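PDB 3UOE: dehydrogenase from Sinorhizobium meliloti, which probably catalyses an oxidation-reduction reaction, as expected for a member of the LDH2/MDH2 (malate/L-lactate dehydrogenase) family. Local coordinates for residues 50-55 and 108-113; 138-143 and 159-164; 132-137 and 284-289; 69-74 and 274-279. All coordinates share one frame; numbering follows the deposited sequence.

Contact 1 (50-55 and 108-113)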
loop_
_atom_site.group_PDB
_atom_site.type_symbol
_atom_site.label_atom_id
_atom_site.label_comp_id
_atom_site.label_asym_id
_atom_site.label_seq_id
_atom_site.Cartn_x
_atom_site.Cartn_y
_atom_site.Cartn_z
ATOM N N ARG A 50 3.501 -8.505 -29.084
ATOM C CA ARG A 50 2.117 -8.803 -28.745
ATOM C C ARG A 50 1.836 -8.408 -27.297
ATOM O O ARG A 50 0.786 -7.849 -26.993
ATOM C CB ARG A 50 1.849 -10.299 -28.964
ATOM C CG ARG A 50 0.469 -10.773 -28.576
ATOM C CD ARG A 50 -0.614 -9.929 -29.240
ATOM N NE ARG A 50 -1.946 -10.418 -28.902
ATOM C CZ ARG A 50 -2.635 -11.285 -29.640
ATOM N NH1 ARG A 50 -2.127 -11.756 -30.778
ATOM N NH2 ARG A 50 -3.840 -11.672 -29.242
ATOM N N LEU A 51 2.792 -8.690 -26.417
ATOM C CA LEU A 51 2.640 -8.427 -24.988
ATOM C C LEU A 51 2.629 -6.922 -24.701
ATOM O O LEU A 51 1.735 -6.417 -24.022
ATOM C CB LEU A 51 3.761 -9.111 -24.191
ATOM C CG LEU A 51 3.841 -8.743 -22.704
ATOM C CD1 LEU A 51 2.569 -9.166 -21.932
ATOM C CD2 LEU A 51 5.080 -9.343 -22.083
ATOM N N GLN A 52 3.621 -6.206 -25.219
ATOM C CA GLN A 52 3.613 -4.749 -25.106
ATOM C C GLN A 52 2.327 -4.144 -25.659
ATOM O O GLN A 52 1.808 -3.171 -25.108
ATOM C CB GLN A 52 4.819 -4.112 -25.804
ATOM C CG GLN A 52 4.799 -2.576 -25.758
ATOM C CD GLN A 52 4.979 -2.025 -24.340
ATOM O OE1 GLN A 52 6.097 -2.004 -23.802
ATOM N NE2 GLN A 52 3.879 -1.570 -23.734
ATOM N N ALA A 53 1.823 -4.703 -26.757
ATOM C CA ALA A 53 0.585 -4.200 -27.344
ATOM C C ALA A 53 -0.624 -4.527 -26.456
ATOM O O ALA A 53 -1.512 -3.697 -26.278
ATOM C CB ALA A 53 0.398 -4.756 -28.747
ATOM N N ASN A 54 -0.648 -5.736 -25.895
ATOM C CA ASN A 54 -1.736 -6.156 -25.006
ATOM C C ASN A 54 -1.841 -5.260 -23.779
ATOM O O ASN A 54 -2.938 -4.919 -23.342
ATOM C CB ASN A 54 -1.565 -7.618 -24.570
ATOM C CG ASN A 54 -1.903 -8.611 -25.676
ATOM O OD1 ASN A 54 -2.479 -8.249 -26.704
ATOM N ND2 ASN A 54 -1.549 -9.876 -25.461
ATOM N N LEU A 55 -0.695 -4.871 -23.227
ATOM C CA LEU A 55 -0.687 -3.927 -22.108
ATOM C C LEU A 55 -1.473 -2.646 -22.392
ATOM O O LEU A 55 -2.258 -2.190 -21.560
ATOM C CB LEU A 55 0.745 -3.563 -21.704
ATOM C CG LEU A 55 1.232 -4.247 -20.427
ATOM C CD1 LEU A 55 0.370 -3.821 -19.227
ATOM C CD2 LEU A 55 1.244 -5.768 -20.592
ATOM N N LEU A 108 11.754 -3.318 -22.751
ATOM C CA LEU A 108 10.372 -2.889 -22.652
ATOM C C LEU A 108 9.868 -3.325 -21.291
ATOM O O LEU A 108 10.156 -4.436 -20.852
ATOM C CB LEU A 108 9.544 -3.532 -23.752
ATOM C CG LEU A 108 9.951 -3.151 -25.168
ATOM C CD1 LEU A 108 9.049 -3.851 -26.185
ATOM C CD2 LEU A 108 9.892 -1.633 -25.348
ATOM N N GLY A 109 9.126 -2.452 -20.619
ATOM C CA GLY A 109 8.651 -2.746 -19.273
ATOM C C GLY A 109 7.947 -4.086 -19.103
ATOM O O GLY A 109 8.368 -4.923 -18.311
ATOM N N PRO A 110 6.843 -4.289 -19.827
ATOM C CA PRO A 110 6.040 -5.509 -19.679
ATOM C C PRO A 110 6.827 -6.787 -19.980
ATOM O O PRO A 110 6.575 -7.823 -19.366
ATOM C CB PRO A 110 4.926 -5.323 -20.713
ATOM C CG PRO A 110 4.814 -3.864 -20.876
ATOM C CD PRO A 110 6.199 -3.304 -20.710
ATOM N N VAL A 111 7.757 -6.714 -20.925
ATOM C CA VAL A 111 8.585 -7.876 -21.257
ATOM C C VAL A 111 9.484 -8.239 -20.079
ATOM O O VAL A 111 9.702 -9.418 -19.778
ATOM C CB VAL A 111 9.475 -7.609 -22.493
ATOM C CG1 VAL A 111 10.417 -8.792 -22.757
ATOM C CG2 VAL A 111 8.611 -7.289 -23.721
ATOM N N VAL A 112 10.024 -7.217 -19.425
ATOM C CA VAL A 112 10.950 -7.443 -18.328
ATOM C C VAL A 112 10.167 -7.896 -17.098
ATOM O O VAL A 112 10.575 -8.818 -16.406
ATOM C CB VAL A 112 11.792 -6.174 -18.012
ATOM C CG1 VAL A 112 12.474 -6.304 -16.647
ATOM C CG2 VAL A 112 12.831 -5.926 -19.113
HETATM N N MSE A 113 9.029 -7.251 -16.852
HETATM C CA MSE A 113 8.161 -7.614 -15.738
HETATM C C MSE A 113 7.679 -9.071 -15.824
HETATM O O MSE A 113 7.796 -9.827 -14.856
HETATM C CB MSE A 113 6.962 -6.660 -15.665
HETATM C CG MSE A 113 5.979 -6.966 -14.558
HETATM SE SE MSE A 113 6.781 -6.913 -12.757
HETATM C CE MSE A 113 6.763 -4.961 -12.477
HETATM O O HOH W 1 7.776 -0.375 -22.131
#
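Gln52 lays its amide against the ring of Pro110, and it can be followed outward from its stem. Its CB and CG serve as a spacer: CG is anti to the backbone N (chi1 177°), and the bend at chi2 (67°) then swings the amide over to the proline. At the tip, OE1 lies 3.4 Å from Pro110 CD and 3.8 Å from Leu108 CB, while CD and NE2 both lie beside Pro110 CG, NE2 at 3.8 Å. OE1 also accepts a bond of 2.9 Å from a water, and this water in turn accepts the N-H of Gly109 at 2.9 Å, so a first-turn amide of helix 109-127 is satisfied through solvent. An alanine in place of Gln52 would probably leave that water without its acceptor and open a gap beside the proline ring. One turn along, Leu55 CG packs 3.6 Å from Pro110 CG; Leu51, just before Gln52, rests CD2 3.5 Å from Pro110 O, with Val111 just beyond. Tyr145 of helix 144-152 covers both leucines, and Leu75 of helix 72-80 touches Gln52. The axes of the two short segments approach to 8.9 Å at 110°. This is steep helix-to-helix packing, with the side of helix 46-61 set against the N-terminal turn of a second helix, whose N-cap position is Leu108 and whose Pro110 meets Leu51, Gln52 and Leu55 alike.

Contact 2 (138-143 and 159-164)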
loop_
_atom_site.group_PDB
_atom_site.type_symbol
_atom_site.label_atom_id
_atom_site.label_comp_id
_atom_site.label_asym_id
_atom_site.label_seq_id
_atom_site.Cartn_x
_atom_site.Cartn_y
_atom_site.Cartn_z
ATOM N N ASN A 138 11.888 0.180 -19.106
ATOM C CA ASN A 138 10.949 1.200 -19.528
ATOM C C ASN A 138 9.594 1.066 -18.858
ATOM O O ASN A 138 9.358 0.179 -18.046
ATOM C CB ASN A 138 10.769 1.211 -21.051
ATOM C CG ASN A 138 11.936 1.857 -21.771
ATOM O OD1 ASN A 138 11.892 3.046 -22.113
ATOM N ND2 ASN A 138 12.993 1.081 -22.000
ATOM N N HIS A 139 8.705 1.972 -19.235
ATOM C CA HIS A 139 7.440 2.179 -18.553
ATOM C C HIS A 139 6.611 0.905 -18.552
ATOM O O HIS A 139 6.524 0.210 -19.566
ATOM C CB HIS A 139 6.687 3.329 -19.231
ATOM C CG HIS A 139 5.504 3.818 -18.460
ATOM N ND1 HIS A 139 4.213 3.450 -18.767
ATOM C CD2 HIS A 139 5.413 4.659 -17.403
ATOM C CE1 HIS A 139 3.380 4.036 -17.928
ATOM N NE2 HIS A 139 4.082 4.768 -17.086
HETATM N N MSE A 140 6.004 0.616 -17.405
HETATM C CA MSE A 140 5.299 -0.640 -17.167
HETATM C C MSE A 140 3.862 -0.629 -17.663
HETATM O O MSE A 140 3.215 -1.675 -17.760
HETATM C CB MSE A 140 5.285 -0.935 -15.667
HETATM C CG MSE A 140 6.638 -1.304 -15.132
HETATM SE SE MSE A 140 7.193 -2.984 -15.947
HETATM C CE MSE A 140 9.146 -2.731 -15.809
ATOM N N GLY A 141 3.349 0.558 -17.952
ATOM C CA GLY A 141 1.945 0.681 -18.268
ATOM C C GLY A 141 1.091 0.354 -17.056
ATOM O O GLY A 141 1.474 0.643 -15.922
HETATM N N MSE A 142 -0.064 -0.256 -17.302
HETATM C CA MSE A 142 -1.072 -0.466 -16.270
HETATM C C MSE A 142 -0.735 -1.640 -15.370
HETATM O O MSE A 142 -0.743 -2.782 -15.818
HETATM C CB MSE A 142 -2.430 -0.706 -16.929
HETATM C CG MSE A 142 -3.529 -1.164 -15.974
HETATM SE SE MSE A 142 -5.213 -1.574 -16.924
HETATM C CE MSE A 142 -4.703 -3.254 -17.774
ATOM N N LEU A 143 -0.470 -1.370 -14.097
ATOM C CA LEU A 143 0.009 -2.419 -13.198
ATOM C C LEU A 143 -1.024 -3.518 -12.916
ATOM O O LEU A 143 -0.659 -4.621 -12.521
ATOM C CB LEU A 143 0.532 -1.822 -11.891
ATOM C CG LEU A 143 1.664 -0.791 -12.013
ATOM C CD1 LEU A 143 2.320 -0.538 -10.652
ATOM C CD2 LEU A 143 2.705 -1.238 -13.035
ATOM N N VAL A 159 2.451 -5.093 -6.808
ATOM C CA VAL A 159 3.269 -4.445 -7.821
ATOM C C VAL A 159 3.367 -2.951 -7.577
ATOM O O VAL A 159 2.377 -2.308 -7.218
ATOM C CB VAL A 159 2.704 -4.681 -9.220
ATOM C CG1 VAL A 159 3.808 -4.538 -10.261
ATOM C CG2 VAL A 159 2.064 -6.054 -9.302
HETATM N N MSE A 160 4.570 -2.412 -7.761
HETATM C CA MSE A 160 4.834 -0.982 -7.602
HETATM C C MSE A 160 5.766 -0.506 -8.697
HETATM O O MSE A 160 6.600 -1.265 -9.198
HETATM C CB MSE A 160 5.504 -0.687 -6.259
HETATM C CG MSE A 160 4.563 -0.611 -5.086
HETATM SE SE MSE A 160 5.522 -0.905 -3.395
HETATM C CE MSE A 160 7.032 0.296 -3.650
ATOM N N SER A 161 5.633 0.764 -9.055
ATOM C CA SER A 161 6.503 1.369 -10.045
ATOM C C SER A 161 6.559 2.847 -9.717
ATOM O O SER A 161 5.564 3.426 -9.265
ATOM C CB SER A 161 5.930 1.158 -11.451
ATOM O OG SER A 161 6.860 1.513 -12.468
ATOM N N THR A 162 7.722 3.452 -9.921
ATOM C CA THR A 162 7.883 4.884 -9.725
ATOM C C THR A 162 7.962 5.628 -11.062
ATOM O O THR A 162 7.817 5.024 -12.134
ATOM C CB THR A 162 9.117 5.196 -8.869
ATOM O OG1 THR A 162 10.292 4.670 -9.506
ATOM C CG2 THR A 162 8.959 4.600 -7.467
ATOM N N SER A 163 8.202 6.934 -11.000
ATOM C CA SER A 163 8.145 7.772 -12.200
ATOM C C SER A 163 8.922 9.071 -12.045
ATOM O O SER A 163 9.562 9.291 -11.028
ATOM C CB SER A 163 6.688 8.125 -12.500
ATOM O OG SER A 163 6.257 9.142 -11.619
ATOM N N GLU A 164 8.858 9.918 -13.072
ATOM C CA GLU A 164 9.317 11.294 -12.982
ATOM C C GLU A 164 8.593 11.975 -11.827
ATOM O O GLU A 164 7.430 11.669 -11.545
ATOM C CB GLU A 164 8.999 12.071 -14.267
ATOM C CG GLU A 164 9.927 11.825 -15.455
ATOM C CD GLU A 164 9.504 10.633 -16.301
ATOM O OE1 GLU A 164 8.750 9.765 -15.796
ATOM O OE2 GLU A 164 9.929 10.567 -17.482
HETATM O O HOH W 2 6.330 2.201 -14.950
#
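Leu143 reaches the strand with a single methyl, CD1, which settles over the backbone between Val159 and Ser161. It stands 3.9 Å from Val159 O and equally 3.9 Å from Ser161 N, with Ser161 CB at 4.1 Å and Val159 CG1 at 4.3 Å. With CG anti to the carbonyl carbon (chi1 -57°) the branch is directed toward the strand, and CD1 is the methyl that arrives. A second point of touch is the selenomethionine Met140, whose CG lies 3.9 Å from Ser161 OG.

The polar link between the segments is indirect. A water accepts the N-H of Met140 at 2.9 Å and donates to Ser161 OG at 2.6 Å, bridging the loop backbone to the strand. Ser161 OG, anti to its own backbone N (chi1 -169°), is gripped a second time by OD2 of Asp286 on strand 285-291, so this buried hydroxyl has two partners, which probably restrict its rotation.

Farther out, the loop is tied to residues around it. Tyr146 OH bonds to Met140 O, Lys284 NZ to Asn138 O, and the side chain of Asn138 to Arg78 and Gly107. Gly141 adopts a positive phi of 66°, which favours glycine and lets the chain turn between Met140 and Leu143. On the strand, Val159 also packs on Leu288. The loop leads from strand 129-137 into helix 144-152, and the chain then returns on 156-161, parallel to 129-137 with strand 285-291 between them: a beta-alpha-beta crossover, whose first loop is seated here on its second strand.

Contact 3 (132-137 and 284-289)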
loop_
_atom_site.group_PDB
_atom_site.type_symbol
_atom_site.label_atom_id
_atom_site.label_comp_id
_atom_site.label_asym_id
_atom_site.label_seq_id
_atom_site.Cartn_x
_atom_site.Cartn_y
_atom_site.Cartn_z
ATOM N N ALA A 132 11.019 -9.448 -6.819
ATOM C CA ALA A 132 11.889 -9.002 -7.888
ATOM C C ALA A 132 11.943 -7.468 -7.913
ATOM O O ALA A 132 10.908 -6.781 -7.947
ATOM C CB ALA A 132 11.426 -9.567 -9.236
ATOM N N ALA A 133 13.161 -6.940 -7.864
ATOM C CA ALA A 133 13.381 -5.505 -7.842
ATOM C C ALA A 133 14.070 -5.097 -9.133
ATOM O O ALA A 133 15.229 -5.446 -9.366
ATOM C CB ALA A 133 14.216 -5.110 -6.629
ATOM N N ILE A 134 13.343 -4.348 -9.958
ATOM C CA ILE A 134 13.756 -4.031 -11.322
ATOM C C ILE A 134 14.236 -2.599 -11.470
ATOM O O ILE A 134 13.606 -1.669 -10.971
ATOM C CB ILE A 134 12.574 -4.217 -12.314
ATOM C CG1 ILE A 134 11.994 -5.631 -12.218
ATOM C CG2 ILE A 134 12.999 -3.886 -13.738
ATOM C CD1 ILE A 134 10.553 -5.716 -12.689
ATOM N N ARG A 135 15.351 -2.431 -12.171
ATOM C CA ARG A 135 15.857 -1.116 -12.533
ATOM C C ARG A 135 16.120 -1.126 -14.032
ATOM O O ARG A 135 16.076 -2.182 -14.660
ATOM C CB ARG A 135 17.149 -0.794 -11.768
ATOM C CG ARG A 135 18.347 -1.645 -12.181
ATOM C CD ARG A 135 19.474 -1.569 -11.156
ATOM N NE ARG A 135 20.665 -2.295 -11.585
ATOM C CZ ARG A 135 20.888 -3.591 -11.359
ATOM N NH1 ARG A 135 19.996 -4.330 -10.704
ATOM N NH2 ARG A 135 22.007 -4.157 -11.802
ATOM N N ASN A 136 16.374 0.046 -14.604
ATOM C CA ASN A 136 16.786 0.150 -16.000
ATOM C C ASN A 136 15.823 -0.568 -16.948
ATOM O O ASN A 136 16.247 -1.249 -17.889
ATOM C CB ASN A 136 18.218 -0.381 -16.160
ATOM C CG ASN A 136 18.889 0.086 -17.448
ATOM O OD1 ASN A 136 18.573 1.146 -17.984
ATOM N ND2 ASN A 136 19.834 -0.708 -17.940
ATOM N N ALA A 137 14.526 -0.416 -16.681
ATOM C CA ALA A 137 13.468 -0.879 -17.581
ATOM C C ALA A 137 12.543 0.279 -17.954
ATOM O O ALA A 137 12.415 1.236 -17.207
ATOM C CB ALA A 137 12.666 -2.006 -16.939
ATOM N N LYS A 284 13.657 4.884 -13.488
ATOM C CA LYS A 284 12.712 4.613 -12.415
ATOM C C LYS A 284 12.858 3.138 -12.003
ATOM O O LYS A 284 13.645 2.392 -12.605
ATOM C CB LYS A 284 11.280 4.943 -12.871
ATOM C CG LYS A 284 10.480 3.775 -13.426
ATOM C CD LYS A 284 11.056 3.215 -14.690
ATOM C CE LYS A 284 10.659 1.741 -14.875
ATOM N NZ LYS A 284 9.451 1.591 -15.696
ATOM N N GLY A 285 12.132 2.719 -10.971
ATOM C CA GLY A 285 12.210 1.342 -10.510
ATOM C C GLY A 285 10.843 0.691 -10.407
ATOM O O GLY A 285 9.818 1.369 -10.457
ATOM N N ASP A 286 10.835 -0.634 -10.269
ATOM C CA ASP A 286 9.608 -1.411 -10.112
ATOM C C ASP A 286 9.877 -2.546 -9.143
ATOM O O ASP A 286 10.983 -3.071 -9.089
ATOM C CB ASP A 286 9.130 -2.001 -11.440
ATOM C CG ASP A 286 9.556 -1.170 -12.637
ATOM O OD1 ASP A 286 10.721 -1.309 -13.063
ATOM O OD2 ASP A 286 8.731 -0.377 -13.141
ATOM N N LEU A 287 8.849 -2.897 -8.382
ATOM C CA LEU A 287 8.897 -3.986 -7.442
ATOM C C LEU A 287 7.730 -4.918 -7.719
ATOM O O LEU A 287 6.602 -4.469 -7.958
ATOM C CB LEU A 287 8.795 -3.481 -6.006
ATOM C CG LEU A 287 9.916 -2.606 -5.462
ATOM C CD1 LEU A 287 9.598 -2.130 -4.037
ATOM C CD2 LEU A 287 11.259 -3.342 -5.527
ATOM N N LEU A 288 8.024 -6.213 -7.687
ATOM C CA LEU A 288 7.017 -7.250 -7.761
ATOM C C LEU A 288 7.194 -8.181 -6.562
ATOM O O LEU A 288 8.263 -8.737 -6.350
ATOM C CB LEU A 288 7.153 -8.041 -9.065
ATOM C CG LEU A 288 6.260 -9.283 -9.150
ATOM C CD1 LEU A 288 4.786 -8.892 -9.242
ATOM C CD2 LEU A 288 6.656 -10.170 -10.321
ATOM N N ILE A 289 6.150 -8.318 -5.758
ATOM C CA ILE A 289 6.177 -9.255 -4.650
ATOM C C ILE A 289 5.127 -10.316 -4.887
ATOM O O ILE A 289 3.947 -10.003 -5.041
ATOM C CB ILE A 289 5.871 -8.571 -3.320
ATOM C CG1 ILE A 289 7.004 -7.628 -2.942
ATOM C CG2 ILE A 289 5.651 -9.613 -2.224
ATOM C CD1 ILE A 289 6.550 -6.467 -2.096
HETATM O O HOH W 3 16.283 2.228 -13.055
#
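Peptide groups are the flat units that meet here, Ala132 facing Leu288 and Ile134 facing Asp286. Each pair is closed by two backbone hydrogen bonds: Ala132 N to Leu288 O (2.9 Å) and Leu288 N to Ala132 O (3.0 Å) in the first, Ile134 N to Asp286 O (2.8 Å) and Asp286 N to Ile134 O (3.0 Å) in the second. Among the side chains, the flat Asp286 carboxylate touches Ile134 with OD1, 3.5 Å from CG2. Its OD2 is held chiefly by Ser161 OG, with a weak salt bridge to Lys284 NZ (3.3 Å), an ammonium whose main partner is Asn138 O. Between these rungs Ala133 and Leu287 form a non-hydrogen-bonded pair, CB to CD2 at 3.6 Å. A water links Asn136 N to Lys284 O where the chain turns its corner. The two strands run antiparallel, at 165°, within the mixed sheet. Strand 99-105 flanks 129-137 and strand 156-161 flanks 285-291. Helix 109-127 covers the face bearing Ala132, Ile134 and Asp286, while Leu287, on the other face, meets Met160.

Contact 4 (69-74 and 274-279)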
loop_
_atom_site.group_PDB
_atom_site.type_symbol
_atom_site.label_atom_id
_atom_site.label_comp_id
_atom_site.label_asym_id
_atom_site.label_seq_id
_atom_site.Cartn_x
_atom_site.Cartn_y
_atom_site.Cartn_z
ATOM N N LEU A 69 -2.890 3.492 -25.691
ATOM C CA LEU A 69 -2.121 3.696 -26.905
ATOM C C LEU A 69 -1.402 5.043 -27.009
ATOM O O LEU A 69 -0.475 5.174 -27.801
ATOM C CB LEU A 69 -2.987 3.438 -28.138
ATOM C CG LEU A 69 -3.341 1.962 -28.384
ATOM C CD1 LEU A 69 -4.601 1.831 -29.234
ATOM C CD2 LEU A 69 -2.167 1.213 -29.018
ATOM N N GLN A 70 -1.814 6.040 -26.226
ATOM C CA GLN A 70 -1.123 7.333 -26.266
ATOM C C GLN A 70 0.323 7.163 -25.804
ATOM O O GLN A 70 1.177 7.999 -26.083
ATOM C CB GLN A 70 -1.849 8.411 -25.446
ATOM C CG GLN A 70 -1.700 8.289 -23.931
ATOM C CD GLN A 70 -2.492 9.354 -23.164
ATOM O OE1 GLN A 70 -3.682 9.576 -23.424
ATOM N NE2 GLN A 70 -1.834 10.005 -22.203
ATOM N N ARG A 71 0.595 6.047 -25.133
ATOM C CA ARG A 71 1.944 5.718 -24.680
ATOM C C ARG A 71 2.844 5.183 -25.792
ATOM O O ARG A 71 4.061 5.188 -25.660
ATOM C CB ARG A 71 1.872 4.647 -23.598
ATOM C CG ARG A 71 1.092 5.046 -22.389
ATOM C CD ARG A 71 1.845 6.088 -21.625
ATOM N NE ARG A 71 1.115 6.470 -20.431
ATOM C CZ ARG A 71 1.679 6.999 -19.354
ATOM N NH1 ARG A 71 2.992 7.193 -19.328
ATOM N NH2 ARG A 71 0.929 7.323 -18.306
ATOM N N LEU A 72 2.254 4.701 -26.879
ATOM C CA LEU A 72 3.035 3.935 -27.856
ATOM C C LEU A 72 4.111 4.728 -28.623
ATOM O O LEU A 72 5.257 4.276 -28.723
ATOM C CB LEU A 72 2.117 3.168 -28.813
ATOM C CG LEU A 72 2.789 2.270 -29.855
ATOM C CD1 LEU A 72 3.711 1.229 -29.187
ATOM C CD2 LEU A 72 1.746 1.593 -30.754
ATOM N N PRO A 73 3.755 5.908 -29.161
ATOM C CA PRO A 73 4.702 6.652 -30.000
ATOM C C PRO A 73 6.021 6.935 -29.282
ATOM O O PRO A 73 7.089 6.921 -29.908
ATOM C CB PRO A 73 3.959 7.959 -30.294
ATOM C CG PRO A 73 2.514 7.578 -30.213
ATOM C CD PRO A 73 2.457 6.594 -29.064
ATOM N N LEU A 74 5.950 7.162 -27.975
ATOM C CA LEU A 74 7.149 7.445 -27.203
ATOM C C LEU A 74 8.044 6.191 -27.156
ATOM O O LEU A 74 9.249 6.267 -27.409
ATOM C CB LEU A 74 6.769 7.951 -25.805
ATOM C CG LEU A 74 7.616 9.030 -25.120
ATOM C CD1 LEU A 74 7.846 10.233 -26.015
ATOM C CD2 LEU A 74 6.956 9.469 -23.833
ATOM N N GLY A 274 13.014 9.469 -18.721
ATOM C CA GLY A 274 12.982 8.330 -19.619
ATOM C C GLY A 274 11.636 7.659 -19.786
ATOM O O GLY A 274 11.525 6.645 -20.465
ATOM N N THR A 275 10.607 8.218 -19.161
ATOM C CA THR A 275 9.264 7.684 -19.307
ATOM C C THR A 275 8.393 8.618 -20.156
ATOM O O THR A 275 7.645 8.170 -21.025
ATOM C CB THR A 275 8.639 7.432 -17.925
ATOM O OG1 THR A 275 8.818 6.049 -17.572
ATOM C CG2 THR A 275 7.179 7.782 -17.912
ATOM N N LEU A 276 8.524 9.917 -19.921
ATOM C CA LEU A 276 7.765 10.913 -20.663
ATOM C C LEU A 276 8.641 11.675 -21.660
ATOM O O LEU A 276 8.252 12.722 -22.161
ATOM C CB LEU A 276 7.101 11.893 -19.692
ATOM C CG LEU A 276 6.190 11.229 -18.653
ATOM C CD1 LEU A 276 5.752 12.249 -17.621
ATOM C CD2 LEU A 276 4.982 10.563 -19.314
ATOM N N ASP A 277 9.836 11.164 -21.922
ATOM C CA ASP A 277 10.708 11.764 -22.920
ATOM C C ASP A 277 11.367 10.660 -23.718
ATOM O O ASP A 277 11.333 9.497 -23.333
ATOM C CB ASP A 277 11.780 12.652 -22.263
ATOM C CG ASP A 277 12.847 11.844 -21.536
ATOM O OD1 ASP A 277 13.607 11.108 -22.205
ATOM O OD2 ASP A 277 12.926 11.945 -20.293
ATOM N N ASP A 278 11.963 11.028 -24.840
ATOM C CA ASP A 278 12.715 10.076 -25.630
ATOM C C ASP A 278 14.142 10.569 -25.744
ATOM O O ASP A 278 14.737 10.520 -26.819
ATOM C CB ASP A 278 12.099 9.916 -27.014
ATOM C CG ASP A 278 11.981 11.233 -27.756
ATOM O OD1 ASP A 278 12.421 12.273 -27.220
ATOM O OD2 ASP A 278 11.437 11.233 -28.876
ATOM N N ILE A 279 14.683 11.043 -24.627
ATOM C CA ILE A 279 16.025 11.609 -24.609
ATOM C C ILE A 279 16.942 10.889 -23.619
ATOM O O ILE A 279 18.124 10.663 -23.901
ATOM C CB ILE A 279 15.978 13.094 -24.204
ATOM C CG1 ILE A 279 15.258 13.911 -25.274
ATOM C CG2 ILE A 279 17.383 13.628 -23.996
ATOM C CD1 ILE A 279 14.852 15.298 -24.811
HETATM O O HOH W 4 4.991 7.480 -21.674
#
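Leu74 lays CD2 over the backbone of the 274-279 loop, 3.2 Å from Thr275 O and 3.5 Å from Leu276 C, a tight fit for a methyl. Its chi1 of -144° lies off a staggered value, and in this turn CD2 reaches the Thr275 carbonyl. CD1 points along to Asp278 CB, 4.4 Å away. Replacing Leu74 with an alanine would probably open a gap over the Thr275 and Leu276 backbone and deprive the bend of its apolar cover. The loop contains an Asx turn: Asp277 OD1 accepts from Ile279 N at 2.7 Å, met on the anti side of the carboxylate, while OD2 takes Gly274 N at 2.9 Å from above the carboxylate plane. One carboxylate thus ties residues on both flanks. Arg71 crosses Leu276 obliquely, NH1 lying 3.9 Å from Leu276 CD2, and Thr275 CG2 lies at the edge of its guanidinium. A water connects the same NH1 (3.1 Å) to Thr275 O (2.8 Å). NE bonds to Ser66 O, which steadies the arginine, and His139 touches both Arg71 and Thr275. Beyond Leu74, Ser77 OG bonds to Asp278 OD2 and Arg78 NH1 to Asp277 O.

Overall arrangement
Contacts 2 and 3 lie closest, with centres about 9 Å apart, and share the mixed sheet, where strands 156-161 and 285-291 are neighbours; Ser161, Asp286, Lys284 and Asn138 knit them together. Contact 1, about 12 Å from contact 2 and 14 Å from contact 3, backs onto both through Met113, and helix 109-127 leads into strand 129-137. Contact 4, about 13 Å from contact 2, meets it where Glu164 OE2 receives the amides of Thr275 and Leu276. Along the chain contact 1 closes before contacts 2 and 3 open, whereas contact 4 spans 2 and alternates with 1 and 3. Helices 46-61 and 72-80 thereby join helix 109-127 and the loop before strand 285-291, respectively.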